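Local coordinates for protein caspase Nc subunit 1 (Drosophila melanogaster, PDB 2FP3) that acts as an initiator cysteine protease in the caspase cascade that carries out apoptosis in the fly, here represented by its caspase domain, at residues 105-108 and 109-112. The protein carries 2 engineered substitutions. Residues are numbered along the deposited sequence; the frame is centred on the assembly and turned at random.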
loop_
_atom_site.group_PDB
_atom_site.type_symbol
_atom_site.label_atom_id
_atom_site.label_comp_id
_atom_site.label_asym_id
_atom_site.label_seq_id
_atom_site.Cartn_x
_atom_site.Cartn_y
_atom_site.Cartn_z
ATOM N N ASN A 105 5.336 7.402 -14.097
ATOM C CA ASN A 105 4.477 8.565 -14.256
ATOM C C ASN A 105 3.220 8.272 -15.077
ATOM O O ASN A 105 3.285 7.688 -16.158
ATOM C CB ASN A 105 5.250 9.718 -14.904
ATOM C CG ASN A 105 6.434 10.164 -14.071
ATOM O OD1 ASN A 105 6.315 10.358 -12.860
ATOM N ND2 ASN A 105 7.582 10.337 -14.716
ATOM N N VAL A 106 2.070 8.670 -14.552
ATOM C CA VAL A 106 0.813 8.473 -15.255
ATOM C C VAL A 106 -0.100 9.638 -14.924
ATOM O O VAL A 106 0.044 10.269 -13.876
ATOM C CB VAL A 106 0.111 7.137 -14.857
ATOM C CG1 VAL A 106 0.937 5.958 -15.321
ATOM C CG2 VAL A 106 -0.102 7.074 -13.362
ATOM N N ASN A 107 -1.027 9.927 -15.828
ATOM C CA ASN A 107 -1.969 11.020 -15.636
ATOM C C ASN A 107 -3.268 10.515 -15.025
ATOM O O ASN A 107 -3.511 9.314 -14.963
ATOM C CB ASN A 107 -2.264 11.703 -16.973
ATOM C CG ASN A 107 -2.858 10.753 -17.992
ATOM O OD1 ASN A 107 -3.927 10.182 -17.781
ATOM N ND2 ASN A 107 -2.162 10.577 -19.109
ATOM N N GLN A 108 -4.099 11.446 -14.580
ATOM C CA GLN A 108 -5.370 11.105 -13.969
ATOM C C GLN A 108 -6.136 10.075 -14.789
ATOM O O GLN A 108 -6.707 9.129 -14.243
ATOM C CB GLN A 108 -6.221 12.362 -13.812
ATOM C CG GLN A 108 -7.546 12.123 -13.131
ATOM C CD GLN A 108 -8.299 13.407 -12.881
ATOM O OE1 GLN A 108 -7.726 14.397 -12.420
ATOM N NE2 GLN A 108 -9.595 13.398 -13.167
ATOM N N ASP A 109 -6.143 10.259 -16.102
ATOM C CA ASP A 109 -6.863 9.358 -16.986
ATOM C C ASP A 109 -6.228 7.974 -17.068
ATOM O O ASP A 109 -6.924 6.966 -17.033
ATOM C CB ASP A 109 -6.962 9.967 -18.384
ATOM C CG ASP A 109 -7.921 9.212 -19.277
ATOM O OD1 ASP A 109 -9.113 9.117 -18.912
ATOM O OD2 ASP A 109 -7.487 8.714 -20.338
ATOM N N GLN A 110 -4.908 7.918 -17.188
ATOM C CA GLN A 110 -4.225 6.634 -17.274
ATOM C C GLN A 110 -4.364 5.872 -15.960
ATOM O O GLN A 110 -4.634 4.669 -15.946
ATOM C CB GLN A 110 -2.747 6.846 -17.582
ATOM C CG GLN A 110 -2.474 7.526 -18.906
ATOM C CD GLN A 110 -0.989 7.729 -19.150
ATOM O OE1 GLN A 110 -0.291 8.328 -18.330
ATOM N NE2 GLN A 110 -0.500 7.230 -20.282
ATOM N N PHE A 111 -4.193 6.586 -14.854
ATOM C CA PHE A 111 -4.283 5.975 -13.540
ATOM C C PHE A 111 -5.545 5.164 -13.335
ATOM O O PHE A 111 -5.479 4.001 -12.951
ATOM C CB PHE A 111 -4.209 7.024 -12.434
ATOM C CG PHE A 111 -4.353 6.439 -11.063
ATOM C CD1 PHE A 111 -3.349 5.641 -10.534
ATOM C CD2 PHE A 111 -5.528 6.592 -10.354
ATOM C CE1 PHE A 111 -3.519 4.995 -9.328
ATOM C CE2 PHE A 111 -5.709 5.950 -9.145
ATOM C CZ PHE A 111 -4.701 5.145 -8.628
ATOM N N PHE A 112 -6.694 5.786 -13.574
ATOM C CA PHE A 112 -7.974 5.111 -13.399
ATOM C C PHE A 112 -8.221 3.996 -14.401
ATOM O O PHE A 112 -9.075 3.139 -14.179
ATOM C CB PHE A 112 -9.127 6.116 -13.456
ATOM C CG PHE A 112 -9.278 6.928 -12.207
ATOM C CD1 PHE A 112 -8.720 8.197 -12.113
ATOM C CD2 PHE A 112 -9.945 6.403 -11.103
ATOM C CE1 PHE A 112 -8.824 8.938 -10.933
ATOM C CE2 PHE A 112 -10.056 7.134 -9.920
ATOM C CZ PHE A 112 -9.492 8.404 -9.835
#
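Asn107 and Gln110 form a capping box where the loop following strand 98-103 enters helix 108-119, Asn107 being the N-cap. Gln110 CB lies 3.5 Å from Asn107 OD1; with chi1 at -62°, CG swings beside its own backbone N and runs across the Asn107 amide, 3.4 Å from Asn107 CG. The chain then stays extended, bringing Gln110 CD to 3.1 Å from Asn107 ND2, and delivers OE1 to Asn107 N, a 3.1 Å hydrogen bond that meets a lone pair in the carbonyl plane. Gln110 OE1 also lies 3.3 Å from Val106 CA. In return, Gln110 N donates to Asn107 OD1 from above the plane of that carbonyl, and the two side-chain amides lie almost parallel, their planes 18° apart. Asn107 O receives Phe111 N at 2.8 Å in the first turn, whereas the next bond, Phe112 N to Gln108 O, is weak; Gln108 O also sits at the Phe112 ring edge, 3.1 Å from Phe112 CD1. Inward, Val106 and Phe111 both pack on Val67 of the central sheet. The reciprocal bonds supply acceptors to Gln110 N, in the first turn, and to Asn107 N in the loop, and so probably help set where helix 108-119 of the caspase domain begins.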